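Local coordinates for beta-agarase AgaA (Microbulbifer thermotolerans, PDB 3WZ1), which hydrolyses the beta-1,4-galactosidic linkages of agarose from within the chain, giving neoagarotetraose as the main product, at residues 113-118 with 249-254; 75-80 with 261-266. All coordinates share one frame; numbering follows the deposited sequence.

Interaction 1: residues 113-118 with 249-254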
ATOM      1  N   MET A 113       0.788 -14.278  -5.369  1.00  9.61           N
ATOM      2  CA  MET A 113       1.065 -13.942  -6.747  1.00  9.30           C
ATOM      3  C   MET A 113       2.377 -13.191  -6.851  1.00  9.03           C
ATOM      4  O   MET A 113       2.879 -12.633  -5.865  1.00  9.22           O
ATOM      5  CB  MET A 113      -0.041 -13.038  -7.295  1.00  9.58           C
ATOM      6  CG  MET A 113      -1.450 -13.580  -7.241  1.00  9.49           C
ATOM      7  SD  MET A 113      -1.760 -14.884  -8.463  1.00  9.62           S
ATOM      8  CE  MET A 113      -2.349 -13.909  -9.857  1.00  9.88           C
ATOM      9  N   VAL A 114       2.929 -13.136  -8.062  1.00  8.68           N
ATOM     10  CA  VAL A 114       4.127 -12.339  -8.314  1.00  9.22           C
ATOM     11  C   VAL A 114       3.833 -10.844  -8.420  1.00  8.42           C
ATOM     12  O   VAL A 114       4.737 -10.006  -8.468  1.00  8.95           O
ATOM     13  CB  VAL A 114       4.903 -12.810  -9.551  1.00  9.25           C
ATOM     14  CG1 VAL A 114       5.399 -14.232  -9.334  1.00  9.62           C
ATOM     15  CG2 VAL A 114       4.075 -12.700 -10.840  1.00  9.37           C
ATOM     16  N   LEU A 115       2.548 -10.520  -8.517  1.00  8.35           N
ATOM     17  CA  LEU A 115       2.085  -9.138  -8.475  1.00  8.50           C
ATOM     18  C   LEU A 115       2.433  -8.477  -7.163  1.00  8.33           C
ATOM     19  O   LEU A 115       2.462  -9.128  -6.122  1.00  8.54           O
ATOM     20  CB  LEU A 115       0.568  -9.119  -8.620  1.00  8.64           C
ATOM     21  CG  LEU A 115       0.005  -9.727  -9.901  1.00  8.85           C
ATOM     22  CD1 LEU A 115      -1.478  -9.983  -9.759  1.00  9.08           C
ATOM     23  CD2 LEU A 115       0.282  -8.787 -11.062  1.00  9.03           C
ATOM     24  N   ALA A 116       2.613  -7.160  -7.207  1.00  7.83           N
ATOM     25  CA  ALA A 116       2.682  -6.370  -5.979  1.00  7.80           C
ATOM     26  C   ALA A 116       1.304  -6.259  -5.338  1.00  8.02           C
ATOM     27  O   ALA A 116       0.337  -5.934  -6.031  1.00  7.93           O
ATOM     28  CB  ALA A 116       3.211  -4.972  -6.289  1.00  7.82           C
ATOM     29  N   SER A 117       1.216  -6.544  -4.033  1.00  7.54           N
ATOM     30  CA  SER A 117       0.072  -6.211  -3.183  1.00  7.59           C
ATOM     31  C   SER A 117       0.463  -4.936  -2.452  1.00  7.55           C
ATOM     32  O   SER A 117       1.495  -4.905  -1.757  1.00  7.57           O
ATOM     33  CB  SER A 117      -0.257  -7.330  -2.180  1.00  7.93           C
ATOM     34  OG  SER A 117      -0.634  -8.539  -2.830  1.00  7.76           O
ATOM     35  N   ASP A 118      -0.323  -3.870  -2.632  1.00  7.68           N
ATOM     36  CA  ASP A 118       0.088  -2.519  -2.220  1.00  7.58           C
ATOM     37  C   ASP A 118      -0.904  -1.795  -1.313  1.00  7.51           C
ATOM     38  O   ASP A 118      -2.123  -1.866  -1.509  1.00  7.51           O
ATOM     39  CB  ASP A 118       0.324  -1.616  -3.435  1.00  7.76           C
ATOM     40  CG  ASP A 118       1.319  -2.188  -4.424  1.00  7.97           C
ATOM     41  OD1 ASP A 118       2.361  -2.718  -3.972  1.00  8.23           O
ATOM     42  OD2 ASP A 118       1.085  -2.060  -5.672  1.00  8.95           O
ATOM     43  N   ILE A 249       8.792 -11.785 -15.282  1.00 12.90           N
ATOM     44  CA  ILE A 249       8.016 -12.246 -14.127  1.00 12.69           C
ATOM     45  C   ILE A 249       6.658 -11.538 -14.120  1.00 12.25           C
ATOM     46  O   ILE A 249       6.570 -10.345 -13.834  1.00 12.09           O
ATOM     47  CB  ILE A 249       8.760 -12.023 -12.797  1.00 13.11           C
ATOM     48  CG1 ILE A 249      10.038 -12.875 -12.766  1.00 14.06           C
ATOM     49  CG2 ILE A 249       7.864 -12.375 -11.614  1.00 12.67           C
ATOM     50  CD1 ILE A 249      10.787 -12.793 -11.460  1.00 14.84           C
ATOM     51  N   THR A 250       5.622 -12.307 -14.411  1.00 11.19           N
ATOM     52  CA  THR A 250       4.250 -11.820 -14.529  1.00 11.12           C
ATOM     53  C   THR A 250       3.333 -13.028 -14.348  1.00 10.87           C
ATOM     54  O   THR A 250       3.742 -14.174 -14.629  1.00 11.04           O
ATOM     55  CB  THR A 250       4.047 -11.084 -15.893  1.00 11.46           C
ATOM     56  OG1 THR A 250       2.787 -10.389 -15.911  1.00 10.83           O
ATOM     57  CG2 THR A 250       4.048 -12.063 -17.047  1.00 11.74           C
ATOM     58  N   PRO A 251       2.096 -12.818 -13.876  1.00 10.39           N
ATOM     59  CA  PRO A 251       1.264 -13.981 -13.618  1.00 10.26           C
ATOM     60  C   PRO A 251       0.937 -14.813 -14.857  1.00 10.69           C
ATOM     61  O   PRO A 251       0.771 -14.270 -15.958  1.00 10.47           O
ATOM     62  CB  PRO A 251      -0.030 -13.396 -13.061  1.00 10.43           C
ATOM     63  CG  PRO A 251       0.386 -12.096 -12.503  1.00 10.33           C
ATOM     64  CD  PRO A 251       1.451 -11.574 -13.404  1.00 10.21           C
ATOM     65  N   THR A 252       0.811 -16.110 -14.651  1.00 10.76           N
ATOM     66  CA  THR A 252       0.332 -17.001 -15.700  1.00 10.84           C
ATOM     67  C   THR A 252      -1.200 -17.029 -15.693  1.00 10.94           C
ATOM     68  O   THR A 252      -1.865 -16.664 -14.707  1.00 10.43           O
ATOM     69  CB  THR A 252       0.838 -18.433 -15.483  1.00 10.77           C
ATOM     70  OG1 THR A 252       0.277 -18.954 -14.275  1.00 11.13           O
ATOM     71  CG2 THR A 252       2.362 -18.473 -15.415  1.00 10.98           C
ATOM     72  N   ASP A 253      -1.796 -17.505 -16.790  1.00 11.63           N
ATOM     73  CA  ASP A 253      -3.232 -17.683 -16.826  1.00 11.79           C
ATOM     74  C   ASP A 253      -3.723 -18.621 -15.704  1.00 11.32           C
ATOM     75  O   ASP A 253      -4.764 -18.400 -15.117  1.00 11.36           O
ATOM     76  CB  ASP A 253      -3.681 -18.290 -18.166  1.00 12.64           C
ATOM     77  CG  ASP A 253      -3.517 -17.348 -19.335  1.00 14.42           C
ATOM     78  OD1 ASP A 253      -3.070 -16.199 -19.175  1.00 15.45           O
ATOM     79  OD2 ASP A 253      -3.858 -17.772 -20.463  1.00 16.09           O
ATOM     80  N   ALA A 254      -2.950 -19.661 -15.407  1.00 11.68           N
ATOM     81  CA  ALA A 254      -3.339 -20.618 -14.380  1.00 11.19           C
ATOM     82  C   ALA A 254      -3.385 -19.966 -12.994  1.00 10.80           C
ATOM     83  O   ALA A 254      -4.286 -20.226 -12.214  1.00 10.85           O
ATOM     84  CB  ALA A 254      -2.392 -21.809 -14.370  1.00 11.45           C
TER
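Met113, Val114 and Leu115 make an apolar contact with Ile249 and Pro251 in the beta-jelly roll of this GH16 catalytic domain. It joins the loop that leads into strand 116-123 to the loop that runs into helix 253-256. No hydrogen bond crosses between the two segments. Pro251 is the centre of the contact. Its CG sits 3.5 Å from CG of Leu115, and the leucine's CD2 also reaches the ring, 3.8 Å from CD of Pro251. The two side chains cross at about a right angle, and the branched end of the leucine meets the CG and CD corner of the ring. Leu115 also rests on Met238 and Ser78. With an alanine here, the CG corner of Pro251 is likely to lose the leucine's CG and CD2 packing, leaving a gap beside the ring. Met113 comes to the same ring by its terminal methyl. Its chain bends at chi2 (-73°) and chi3 (-91°), which brings CE to 4.0 Å from CB of Pro251. Outside the contact, Thr250 OG1 is hydrogen-bonded to Asp240, and the backbone O of Val114 to Arg244. Val114 divides its two methyls: CG2 lies 3.6 Å from the backbone N of Pro251, while CG1 lies 3.8 Å from CG2 of Ile249.

Interaction 2: residues 75-80 with 261-266; sequences AITSGR and RNTYYV
Residues 75-76 and 264-265 pair as antiparallel strands of the beta-jelly roll, with Ile76 and Tyr264 as a hydrogen-bonded pair and Ala75 and Tyr265 as a non-hydrogen-bonded one. Ile76 N gives a nearly straight bond to Tyr264 O (2.9 Å, 174°), and Tyr264 N returns one to Ile76 O at 2.8 Å. On the face of Ile76 and Tyr264 the side chains lie side by side, pointing the same way. With chi1 at 161°, the Tyr264 ring swings away from its backbone N and lies alongside Ile76, CD2 3.9 Å from CB of Ile76. On the other face, Ala75 CB touches CE1 of Tyr265 at 4.1 Å. The CG2 methyl of Thr263 lies over one face of that tyrosine ring, offset toward its rim.

Beyond the paired residues, side chains take over. The hydroxyls of Thr77 and Thr263 meet with OG1 atoms 2.9 Å apart. Thr263 OG1 donates to Asn262 OD1 (2.7 Å), and Asn262 ND2 is held by the backbone O of Leu256. Ser78 OG stands between its backbone N and carbonyl carbon (chi1 59°) and donates in the carbonyl plane, on a lone pair, to Asn262 O at 2.8 Å.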
ATOM      1  N   ALA A  75     -11.508  -6.701  -0.925  1.00  9.12           N
ATOM      2  CA  ALA A  75     -10.846  -7.648  -1.812  1.00  9.06           C
ATOM      3  C   ALA A  75     -10.385  -6.922  -3.052  1.00  8.78           C
ATOM      4  O   ALA A  75     -11.166  -6.192  -3.677  1.00  9.10           O
ATOM      5  CB  ALA A  75     -11.787  -8.782  -2.208  1.00  9.35           C
ATOM      6  N   ILE A  76      -9.112  -7.108  -3.370  1.00  8.50           N
ATOM      7  CA  ILE A  76      -8.493  -6.672  -4.599  1.00  8.37           C
ATOM      8  C   ILE A  76      -8.134  -7.941  -5.356  1.00  8.74           C
ATOM      9  O   ILE A  76      -7.246  -8.705  -4.926  1.00  8.28           O
ATOM     10  CB  ILE A  76      -7.224  -5.858  -4.312  1.00  8.45           C
ATOM     11  CG1 ILE A  76      -7.493  -4.624  -3.458  1.00  8.57           C
ATOM     12  CG2 ILE A  76      -6.482  -5.513  -5.610  1.00  8.26           C
ATOM     13  CD1 ILE A  76      -8.426  -3.601  -4.087  1.00  8.55           C
ATOM     14  N   THR A  77      -8.775  -8.164  -6.496  1.00  8.79           N
ATOM     15  CA  THR A  77      -8.535  -9.394  -7.246  1.00  9.03           C
ATOM     16  C   THR A  77      -7.863  -9.098  -8.600  1.00  9.12           C
ATOM     17  O   THR A  77      -7.452  -7.968  -8.884  1.00  8.84           O
ATOM     18  CB  THR A  77      -9.809 -10.251  -7.308  1.00  9.25           C
ATOM     19  OG1 THR A  77      -9.493 -11.591  -7.722  1.00 10.08           O
ATOM     20  CG2 THR A  77     -10.849  -9.629  -8.212  1.00  9.40           C
ATOM     21  N   SER A  78      -7.689 -10.155  -9.376  1.00  9.27           N
ATOM     22  CA  SER A  78      -6.895 -10.142 -10.590  1.00  9.37           C
ATOM     23  C   SER A  78      -7.508 -11.106 -11.595  1.00  9.70           C
ATOM     24  O   SER A  78      -8.179 -12.084 -11.229  1.00 10.27           O
ATOM     25  CB  SER A  78      -5.446 -10.523 -10.305  1.00  9.31           C
ATOM     26  OG  SER A  78      -5.338 -11.811  -9.723  1.00  9.36           O
ATOM     27  N   GLY A  79      -7.268 -10.828 -12.868  1.00  9.50           N
ATOM     28  CA  GLY A  79      -7.688 -11.732 -13.939  1.00  9.92           C
ATOM     29  C   GLY A  79      -7.013 -11.378 -15.231  1.00 10.62           C
ATOM     30  O   GLY A  79      -6.508 -10.270 -15.389  1.00 11.02           O
ATOM     31  N   ARG A  80      -6.984 -12.330 -16.155  1.00 10.46           N
ATOM     32  CA  ARG A  80      -6.434 -12.076 -17.479  1.00 10.83           C
ATOM     33  C   ARG A  80      -7.411 -11.209 -18.263  1.00 11.21           C
ATOM     34  O   ARG A  80      -8.630 -11.474 -18.258  1.00 11.42           O
ATOM     35  CB  ARG A  80      -6.209 -13.382 -18.228  1.00 11.16           C
ATOM     36  CG  ARG A  80      -5.705 -13.197 -19.662  1.00 11.31           C
ATOM     37  CD  ARG A  80      -4.324 -12.587 -19.722  1.00 11.49           C
ATOM     38  NE  ARG A  80      -3.326 -13.501 -19.191  1.00 11.42           N
ATOM     39  CZ  ARG A  80      -2.220 -13.150 -18.546  1.00 11.44           C
ATOM     40  NH1 ARG A  80      -1.905 -11.866 -18.328  1.00 11.77           N
ATOM     41  NH2 ARG A  80      -1.399 -14.104 -18.108  1.00 11.07           N
ATOM     42  N   ARG A 261      -5.463 -18.001  -4.927  1.00 13.34           N
ATOM     43  CA  ARG A 261      -4.208 -17.263  -5.034  1.00 13.19           C
ATOM     44  C   ARG A 261      -4.354 -15.841  -5.523  1.00 11.86           C
ATOM     45  O   ARG A 261      -3.501 -15.010  -5.225  1.00 10.85           O
ATOM     46  CB  ARG A 261      -3.253 -18.016  -5.958  1.00 16.07           C
ATOM     47  CG  ARG A 261      -2.702 -19.262  -5.291  1.00 18.67           C
ATOM     48  CD  ARG A 261      -1.578 -19.845  -6.109  1.00 21.03           C
ATOM     49  NE  ARG A 261      -2.093 -20.578  -7.252  1.00 22.44           N
ATOM     50  CZ  ARG A 261      -1.354 -20.998  -8.264  1.00 23.77           C
ATOM     51  NH1 ARG A 261      -0.057 -20.724  -8.280  1.00 24.67           N
ATOM     52  NH2 ARG A 261      -1.928 -21.674  -9.273  1.00 22.57           N
ATOM     53  N   ASN A 262      -5.430 -15.552  -6.246  1.00 10.30           N
ATOM     54  CA  ASN A 262      -5.441 -14.370  -7.103  1.00  9.83           C
ATOM     55  C   ASN A 262      -5.967 -13.116  -6.421  1.00  9.93           C
ATOM     56  O   ASN A 262      -6.165 -12.094  -7.076  1.00  9.62           O
ATOM     57  CB  ASN A 262      -6.236 -14.681  -8.391  1.00 10.13           C
ATOM     58  CG  ASN A 262      -7.719 -14.899  -8.142  1.00 10.12           C
ATOM     59  OD1 ASN A 262      -8.223 -14.745  -7.035  1.00 10.15           O
ATOM     60  ND2 ASN A 262      -8.442 -15.251  -9.209  1.00 10.91           N
ATOM     61  N   THR A 263      -6.155 -13.168  -5.104  1.00  9.23           N
ATOM     62  CA  THR A 263      -6.806 -12.075  -4.405  1.00  9.39           C
ATOM     63  C   THR A 263      -6.019 -11.628  -3.180  1.00  9.27           C
ATOM     64  O   THR A 263      -5.533 -12.452  -2.394  1.00 10.35           O
ATOM     65  CB  THR A 263      -8.253 -12.449  -4.015  1.00  9.70           C
ATOM     66  OG1 THR A 263      -8.960 -12.846  -5.200  1.00  9.90           O
ATOM     67  CG2 THR A 263      -8.978 -11.285  -3.396  1.00 10.01           C
ATOM     68  N   TYR A 264      -5.947 -10.303  -3.042  1.00  8.64           N
ATOM     69  CA  TYR A 264      -5.280  -9.586  -1.931  1.00  8.37           C
ATOM     70  C   TYR A 264      -6.380  -9.044  -1.051  1.00  8.51           C
ATOM     71  O   TYR A 264      -7.304  -8.413  -1.552  1.00  8.19           O
ATOM     72  CB  TYR A 264      -4.445  -8.459  -2.549  1.00  8.32           C
ATOM     73  CG  TYR A 264      -3.973  -7.288  -1.706  1.00  8.28           C
ATOM     74  CD1 TYR A 264      -3.445  -7.449  -0.424  1.00  8.29           C
ATOM     75  CD2 TYR A 264      -3.977  -6.011  -2.233  1.00  8.18           C
ATOM     76  CE1 TYR A 264      -2.981  -6.370   0.291  1.00  8.41           C
ATOM     77  CE2 TYR A 264      -3.478  -4.924  -1.527  1.00  8.28           C
ATOM     78  CZ  TYR A 264      -3.007  -5.102  -0.250  1.00  8.40           C
ATOM     79  OH  TYR A 264      -2.518  -4.004   0.463  1.00  8.97           O
ATOM     80  N   TYR A 265      -6.327  -9.319   0.251  1.00  8.56           N
ATOM     81  CA  TYR A 265      -7.412  -8.949   1.172  1.00  8.95           C
ATOM     82  C   TYR A 265      -6.951  -7.948   2.195  1.00  8.83           C
ATOM     83  O   TYR A 265      -5.865  -8.097   2.754  1.00  8.54           O
ATOM     84  CB  TYR A 265      -7.958 -10.170   1.937  1.00  9.54           C
ATOM     85  CG  TYR A 265      -8.571 -11.217   1.062  1.00 10.14           C
ATOM     86  CD1 TYR A 265      -9.885 -11.120   0.641  1.00 10.76           C
ATOM     87  CD2 TYR A 265      -7.829 -12.318   0.662  1.00 10.85           C
ATOM     88  CE1 TYR A 265     -10.451 -12.098  -0.160  1.00 11.47           C
ATOM     89  CE2 TYR A 265      -8.382 -13.283  -0.153  1.00 11.38           C
ATOM     90  CZ  TYR A 265      -9.688 -13.171  -0.544  1.00 11.62           C
ATOM     91  OH  TYR A 265     -10.228 -14.141  -1.381  1.00 13.71           O
ATOM     92  N   VAL A 266      -7.786  -6.950   2.449  1.00  8.33           N
ATOM     93  CA  VAL A 266      -7.484  -5.922   3.444  1.00  8.32           C
ATOM     94  C   VAL A 266      -8.585  -5.920   4.488  1.00  8.42           C
ATOM     95  O   VAL A 266      -9.733  -5.613   4.197  1.00  8.40           O
ATOM     96  CB  VAL A 266      -7.307  -4.552   2.759  1.00  8.54           C
ATOM     97  CG1 VAL A 266      -7.111  -3.442   3.797  1.00  8.77           C
ATOM     98  CG2 VAL A 266      -6.140  -4.613   1.789  1.00  8.48           C
TER

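Overall arrangement
The centres of the two interactions are 10 Å apart, on the same side of the chain's centre. Along the chain the order is 75-80, 113-118, 249-254 and 261-266, so interaction 2 brackets interaction 1. Helix 253-256 leads on to strand 264-276. The contacts meet directly: Asp253 OD1 forms a salt bridge with Arg80 NE at 2.7 Å, and Ser117 CB packs on Tyr264 CD1 at 3.6 Å. Interaction 2 pairs strands, and interaction 1 packs loops beside them. Together they bring sequence-distant parts of one GH16 catalytic domain side by side. The salt bridge is consistent with the relatively many hydrogen bonds and salt bridges thought to be among several likely causes of this agarase's thermostability.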